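SAM-dependent methyltransferase (Exiguobacterium sibiricum 255-15, PDB 3D2L) probably transfers the methyl group of S-adenosylmethionine to an acceptor substrate whose identity is not established. Local coordinates at residues C42-A47 and Q71-E76; F181-G184 and R188-R191. All blocks are in the same frame, centred on the assembly; numbering follows the deposited sequence.

Interaction 1 (C42-A47 and Q71-E76); sequences CGTGTA and QEKAME
Lys73 reaches out from helix 64-76 and lays its end against Thr44, in the loop that leads into helix 46-51, and Thr46, the first residue of that helix. That loop begins with a type II' turn from Cys42 to Gly45, closed by Gly45 N on Cys42 O at 2.8 Å. Gly43, second in the turn, has a positive phi, and its backbone N is hydrogen-bonded to Asp61 at the end of strand 56-61. Thr44 follows and takes the main approach. Thr44 O sits beside the last bond of the lysine, 3.0 Å from both Lys73 CE and Lys73 NZ. Thr44 OG1, held between backbone N and carbonyl carbon (chi1 66°), stands 3.9 Å from Lys73 NZ, too far for a direct bond, and is hydrogen-bonded instead to Asp12 of helix 9-14. The other carboxylate oxygen of Asp12 makes a salt bridge with Lys73 NZ, so one acid joins loop and helix. The sequence CGTG after strand 36-40 belongs to the glycine-rich loop of Rossmann-like methyltransferases, which in relatives wraps the S-adenosylmethionine; Asp61 is placed like the acidic residue that commonly holds the ribose, though the model has no cofactor. Gly45, again at positive phi, is the N-cap of helix 46-51. Thr46, in its first turn, brings OG1 to 3.0 Å from Lys73 NZ, but the angle is too poor for a hydrogen bond. The lysine chain is extended except for a bend about CG-CD (chi3 -61°), which turns NZ toward Thr44 O and Thr46 OG1. With an alanine here, Asp12 would probably lose its charged mate and a gap would be likely to open beside the Thr44 carbonyl. Farther back, the lysine chain also lies against Leu49, which in turn touches Ala74.

Interaction 2 (F181-G184 and R188-R191); sequences FIEG and RYDR
Ile182 and Asp190 form the hydrogen-bonded pair of an antiparallel ladder, flanked by the non-hydrogen-bonded pairs Phe181-Arg191 and Glu183-Tyr189, with the two short strands running at 148° to each other. Both bonds of the central pair are short and nearly straight: Ile182 N to Asp190 O and Asp190 N to Ile182 O are each 2.7 Å. A third, Gly184 N to Arg188 O at 2.8 Å, carries the pairing to the start of the turn. On the face bearing Tyr189, the phenol lies back across the neighbouring strand. Tyr189 CD2 comes within 3.4 Å of Glu183 N and 3.9 Å of Phe181 CB, while the Glu183 chain passes over one ring face. There Glu183 CG makes a CH-pi contact, 4.2 Å from the centroid of the Tyr189 ring. With CG swung opposite its own backbone N (chi1 -167°), Glu183 runs along the ring toward the hydroxyl end, its carboxylate plane nearly parallel to the phenol, 7° apart. Next along this face, Phe181 and Arg191 run side by side, the aliphatic chain of the arginine against the ring, with Phe181 CE1 3.8 Å from Arg191 CD; the guanidinium end is engaged by Asp193 through a salt bridge. On the reverse face, Ile182 CD1 folds down to 3.2 Å from Asp190 O. This is the outer end of the hairpin made by strands 173-183 and 189-199. Asp186 in the turn accepts a bond from Arg188 N, and on the other flank Phe181 and Glu183 pair through their backbones with Ser160 in strand 159-167 and with Gln158 just before it.

Interaction 1 belongs to the Rossmann-like part of the chain and is partly buried; interaction 2 lies on the surface, at the far tip of the separate four-stranded antiparallel sheet. They share no helix or strand, and their nearest atoms are about 13 Å apart, with no touch. In 42-47 with 71-76, one long side chain does nearly all the reaching, and its charge is answered by an acid from a third helix. In 181-184 with 188-191, backbone bonds set the register, and aromatic rings and aliphatic chains then pack across the ladder. The first joins a probable cofactor loop to a helix; the second builds a hairpin end.

Interaction 1 (C42-A47 and Q71-E76)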
ATOM      1  N   CYS A  42       4.875  -3.202  -0.990  1.00 34.20           N
ATOM      2  CA  CYS A  42       5.374  -2.799   0.283  1.00 32.39           C
ATOM      3  C   CYS A  42       6.293  -1.602   0.318  1.00 32.18           C
ATOM      4  O   CYS A  42       6.692  -1.223   1.401  1.00 34.26           O
ATOM      5  CB  CYS A  42       6.111  -3.993   0.935  1.00 34.21           C
ATOM      6  SG  CYS A  42       7.606  -4.469   0.028  1.00 34.29           S
ATOM      7  N   GLY A  43       6.675  -1.046  -0.831  1.00 36.35           N
ATOM      8  CA  GLY A  43       7.589   0.110  -0.882  1.00 33.20           C
ATOM      9  C   GLY A  43       8.869  -0.143  -0.106  1.00 34.85           C
ATOM     10  O   GLY A  43       9.540  -1.178  -0.290  1.00 34.22           O
ATOM     11  N   THR A  44       9.210   0.777   0.782  1.00 32.64           N
ATOM     12  CA  THR A  44      10.423   0.654   1.573  1.00 34.54           C
ATOM     13  C   THR A  44      10.262  -0.275   2.795  1.00 33.81           C
ATOM     14  O   THR A  44      11.170  -0.344   3.654  1.00 34.08           O
ATOM     15  CB  THR A  44      10.951   2.030   1.968  1.00 39.42           C
ATOM     16  OG1 THR A  44      10.016   2.671   2.854  1.00 38.86           O
ATOM     17  CG2 THR A  44      11.173   2.913   0.683  1.00 38.07           C
ATOM     18  N   GLY A  45       9.117  -0.983   2.867  1.00 32.76           N
ATOM     19  CA  GLY A  45       8.868  -2.019   3.891  1.00 31.64           C
ATOM     20  C   GLY A  45       8.696  -1.607   5.335  1.00 32.78           C
ATOM     21  O   GLY A  45       8.818  -2.437   6.253  1.00 30.60           O
ATOM     22  N   THR A  46       8.403  -0.327   5.577  1.00 33.36           N
ATOM     23  CA  THR A  46       8.222   0.133   6.941  1.00 34.59           C
ATOM     24  C   THR A  46       7.123  -0.696   7.656  1.00 32.98           C
ATOM     25  O   THR A  46       7.340  -1.157   8.778  1.00 33.27           O
ATOM     26  CB  THR A  46       7.935   1.670   6.998  1.00 35.54           C
ATOM     27  OG1 THR A  46       8.951   2.385   6.263  1.00 36.53           O
ATOM     28  CG2 THR A  46       7.927   2.151   8.446  1.00 32.65           C
ATOM     29  N   ALA A  47       5.967  -0.894   7.006  1.00 32.21           N
ATOM     30  CA  ALA A  47       4.878  -1.666   7.610  1.00 33.03           C
ATOM     31  C   ALA A  47       5.226  -3.138   7.612  1.00 31.16           C
ATOM     32  O   ALA A  47       4.863  -3.852   8.540  1.00 34.18           O
ATOM     33  CB  ALA A  47       3.520  -1.403   6.880  1.00 34.73           C
ATOM     34  N   GLN A  71      15.355  -4.059   2.745  1.00 30.23           N
ATOM     35  CA  GLN A  71      16.287  -5.108   3.184  1.00 29.94           C
ATOM     36  C   GLN A  71      17.331  -4.618   4.162  1.00 29.48           C
ATOM     37  O   GLN A  71      17.608  -5.269   5.159  1.00 27.58           O
ATOM     38  CB  GLN A  71      16.969  -5.729   1.972  1.00 33.97           C
ATOM     39  CG  GLN A  71      18.009  -6.768   2.304  1.00 31.32           C
ATOM     40  CD  GLN A  71      18.646  -7.300   1.066  1.00 31.80           C
ATOM     41  OE1 GLN A  71      17.954  -7.534   0.066  1.00 35.28           O
ATOM     42  NE2 GLN A  71      19.975  -7.478   1.094  1.00 26.76           N
ATOM     43  N   GLU A  72      17.939  -3.471   3.874  1.00 32.47           N
ATOM     44  CA  GLU A  72      18.929  -2.908   4.776  1.00 32.66           C
ATOM     45  C   GLU A  72      18.350  -2.641   6.165  1.00 32.56           C
ATOM     46  O   GLU A  72      18.988  -2.948   7.159  1.00 31.02           O
ATOM     47  CB  GLU A  72      19.592  -1.688   4.142  1.00 32.22           C
ATOM     48  CG  GLU A  72      20.561  -2.137   3.028  1.00 42.50           C
ATOM     49  CD  GLU A  72      21.336  -0.998   2.333  1.00 43.93           C
ATOM     50  OE1 GLU A  72      20.738   0.062   2.037  1.00 55.83           O
ATOM     51  OE2 GLU A  72      22.530  -1.223   2.023  1.00 56.09           O
ATOM     52  N   LYS A  73      17.123  -2.125   6.219  1.00 31.72           N
ATOM     53  CA  LYS A  73      16.444  -1.883   7.474  1.00 31.63           C
ATOM     54  C   LYS A  73      16.173  -3.189   8.214  1.00 32.66           C
ATOM     55  O   LYS A  73      16.391  -3.260   9.425  1.00 31.23           O
ATOM     56  CB  LYS A  73      15.153  -1.093   7.220  1.00 32.67           C
ATOM     57  CG  LYS A  73      15.424   0.312   6.719  1.00 32.45           C
ATOM     58  CD  LYS A  73      14.143   1.157   6.703  1.00 38.52           C
ATOM     59  CE  LYS A  73      13.026   0.643   5.809  1.00 34.91           C
ATOM     60  NZ  LYS A  73      11.741   1.389   6.078  1.00 32.92           N
ATOM     61  N   ALA A  74      15.733  -4.232   7.487  1.00 28.36           N
ATOM     62  CA  ALA A  74      15.512  -5.555   8.087  1.00 27.66           C
ATOM     63  C   ALA A  74      16.827  -6.106   8.654  1.00 30.29           C
ATOM     64  O   ALA A  74      16.893  -6.558   9.798  1.00 31.31           O
ATOM     65  CB  ALA A  74      14.883  -6.564   7.050  1.00 23.07           C
HETATM   66  N   MSE A  75      17.897  -6.052   7.872  1.00 29.09           N
HETATM   67  CA  MSE A  75      19.182  -6.558   8.373  1.00 31.00           C
HETATM   68  C   MSE A  75      19.682  -5.774   9.598  1.00 29.51           C
HETATM   69  O   MSE A  75      20.217  -6.348  10.542  1.00 29.82           O
HETATM   70  CB  MSE A  75      20.264  -6.506   7.281  1.00 31.30           C
HETATM   71  CG  MSE A  75      19.948  -7.275   5.984  1.00 31.48           C
HETATM   72 SE   MSE A  75      19.484  -9.152   6.212  0.75 37.33          SE
HETATM   73  CE  MSE A  75      21.255  -9.855   6.733  1.00 35.18           C
ATOM     74  N   GLU A  76      19.509  -4.462   9.596  1.00 29.86           N
ATOM     75  CA  GLU A  76      19.992  -3.662  10.732  1.00 33.22           C
ATOM     76  C   GLU A  76      19.199  -3.889  12.031  1.00 31.91           C
ATOM     77  O   GLU A  76      19.670  -3.552  13.111  1.00 30.10           O
ATOM     78  CB  GLU A  76      20.051  -2.197  10.329  1.00 32.33           C
ATOM     79  CG  GLU A  76      21.163  -2.010   9.290  1.00 39.05           C
ATOM     80  CD  GLU A  76      21.326  -0.586   8.792  1.00 39.83           C
ATOM     81  OE1 GLU A  76      20.327   0.169   8.736  1.00 40.92           O
ATOM     82  OE2 GLU A  76      22.472  -0.262   8.420  1.00 49.58           O
TER

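Interaction 2 (F181-G184 and R188-R191)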
ATOM      1  N   PHE A 181      13.729  17.955  -3.162  1.00 33.03           N
ATOM      2  CA  PHE A 181      14.999  18.658  -3.128  1.00 31.44           C
ATOM      3  C   PHE A 181      15.788  17.892  -2.103  1.00 33.03           C
ATOM      4  O   PHE A 181      15.456  17.925  -0.912  1.00 31.79           O
ATOM      5  CB  PHE A 181      14.858  20.127  -2.748  1.00 33.26           C
ATOM      6  CG  PHE A 181      14.201  20.926  -3.794  1.00 30.74           C
ATOM      7  CD1 PHE A 181      14.901  21.304  -4.914  1.00 31.23           C
ATOM      8  CD2 PHE A 181      12.855  21.252  -3.685  1.00 35.52           C
ATOM      9  CE1 PHE A 181      14.280  22.026  -5.913  1.00 27.19           C
ATOM     10  CE2 PHE A 181      12.223  21.975  -4.669  1.00 37.96           C
ATOM     11  CZ  PHE A 181      12.933  22.359  -5.786  1.00 36.86           C
ATOM     12  N   ILE A 182      16.797  17.163  -2.576  1.00 33.95           N
ATOM     13  CA  ILE A 182      17.618  16.321  -1.732  1.00 34.58           C
ATOM     14  C   ILE A 182      18.953  16.999  -1.500  1.00 34.85           C
ATOM     15  O   ILE A 182      19.642  17.399  -2.460  1.00 34.24           O
ATOM     16  CB  ILE A 182      17.888  14.918  -2.362  1.00 35.26           C
ATOM     17  CG1 ILE A 182      16.592  14.233  -2.773  1.00 35.93           C
ATOM     18  CG2 ILE A 182      18.672  14.034  -1.397  1.00 35.52           C
ATOM     19  CD1 ILE A 182      16.126  14.587  -4.137  1.00 49.00           C
ATOM     20  N   GLU A 183      19.324  17.084  -0.221  1.00 34.95           N
ATOM     21  CA  GLU A 183      20.561  17.714   0.191  1.00 34.65           C
ATOM     22  C   GLU A 183      21.713  16.785  -0.142  1.00 36.19           C
ATOM     23  O   GLU A 183      21.627  15.600   0.143  1.00 36.38           O
ATOM     24  CB  GLU A 183      20.555  17.947   1.702  1.00 34.04           C
ATOM     25  CG  GLU A 183      21.682  18.876   2.179  1.00 33.72           C
ATOM     26  CD  GLU A 183      21.694  19.029   3.691  1.00 36.20           C
ATOM     27  OE1 GLU A 183      21.090  18.178   4.383  1.00 45.17           O
ATOM     28  OE2 GLU A 183      22.290  20.005   4.181  1.00 38.08           O
ATOM     29  N   GLY A 184      22.779  17.324  -0.723  1.00 36.94           N
ATOM     30  CA  GLY A 184      23.962  16.548  -1.044  1.00 37.56           C
ATOM     31  C   GLY A 184      25.013  16.723   0.033  1.00 39.16           C
ATOM     32  O   GLY A 184      24.844  17.520   0.967  1.00 35.91           O
ATOM     33  N   ARG A 188      24.392  21.567  -0.870  1.00 38.84           N
ATOM     34  CA  ARG A 188      23.557  22.060  -1.960  1.00 37.66           C
ATOM     35  C   ARG A 188      22.562  20.966  -2.324  1.00 36.28           C
ATOM     36  O   ARG A 188      22.738  19.810  -1.964  1.00 35.59           O
ATOM     37  CB  ARG A 188      24.379  22.471  -3.157  1.00 35.94           C
ATOM     38  CG  ARG A 188      25.297  23.673  -2.880  1.00 39.28           C
ATOM     39  CD  ARG A 188      26.029  24.033  -4.156  1.00 38.48           C
ATOM     40  NE  ARG A 188      25.117  24.576  -5.177  1.00 36.71           N
ATOM     41  CZ  ARG A 188      25.243  24.375  -6.491  1.00 37.72           C
ATOM     42  NH1 ARG A 188      26.188  23.575  -6.962  1.00 37.06           N
ATOM     43  NH2 ARG A 188      24.372  24.920  -7.342  1.00 34.37           N
ATOM     44  N   TYR A 189      21.537  21.338  -3.077  1.00 35.23           N
ATOM     45  CA  TYR A 189      20.420  20.438  -3.358  1.00 34.04           C
ATOM     46  C   TYR A 189      20.273  19.931  -4.782  1.00 34.89           C
ATOM     47  O   TYR A 189      20.503  20.651  -5.758  1.00 35.97           O
ATOM     48  CB  TYR A 189      19.095  21.105  -2.896  1.00 32.28           C
ATOM     49  CG  TYR A 189      18.976  21.151  -1.384  1.00 28.34           C
ATOM     50  CD1 TYR A 189      19.701  22.069  -0.634  1.00 32.58           C
ATOM     51  CD2 TYR A 189      18.174  20.252  -0.700  1.00 33.47           C
ATOM     52  CE1 TYR A 189      19.621  22.089   0.762  1.00 29.22           C
ATOM     53  CE2 TYR A 189      18.093  20.270   0.697  1.00 34.52           C
ATOM     54  CZ  TYR A 189      18.824  21.191   1.419  1.00 27.07           C
ATOM     55  OH  TYR A 189      18.719  21.212   2.817  1.00 35.35           O
ATOM     56  N   ASP A 190      19.847  18.672  -4.862  1.00 34.29           N
ATOM     57  CA  ASP A 190      19.569  18.000  -6.111  1.00 33.62           C
ATOM     58  C   ASP A 190      18.063  17.777  -6.186  1.00 32.91           C
ATOM     59  O   ASP A 190      17.443  17.309  -5.231  1.00 33.10           O
ATOM     60  CB  ASP A 190      20.339  16.695  -6.145  1.00 34.09           C
ATOM     61  CG  ASP A 190      21.805  16.930  -6.179  1.00 36.82           C
ATOM     62  OD1 ASP A 190      22.273  17.280  -7.277  1.00 36.96           O
ATOM     63  OD2 ASP A 190      22.457  16.808  -5.115  1.00 37.73           O
ATOM     64  N   ARG A 191      17.494  18.156  -7.325  1.00 32.25           N
ATOM     65  CA  ARG A 191      16.079  18.098  -7.550  1.00 32.20           C
ATOM     66  C   ARG A 191      15.718  16.838  -8.295  1.00 33.28           C
ATOM     67  O   ARG A 191      16.439  16.413  -9.194  1.00 33.98           O
ATOM     68  CB  ARG A 191      15.627  19.351  -8.311  1.00 31.58           C
ATOM     69  CG  ARG A 191      14.188  19.339  -8.749  1.00 33.39           C
ATOM     70  CD  ARG A 191      13.780  20.619  -9.401  1.00 30.50           C
ATOM     71  NE  ARG A 191      12.380  20.592  -9.752  1.00 29.60           N
ATOM     72  CZ  ARG A 191      11.661  21.647 -10.139  1.00 36.62           C
ATOM     73  NH1 ARG A 191      12.202  22.854 -10.233  1.00 34.01           N
ATOM     74  NH2 ARG A 191      10.376  21.497 -10.423  1.00 35.85           N
TER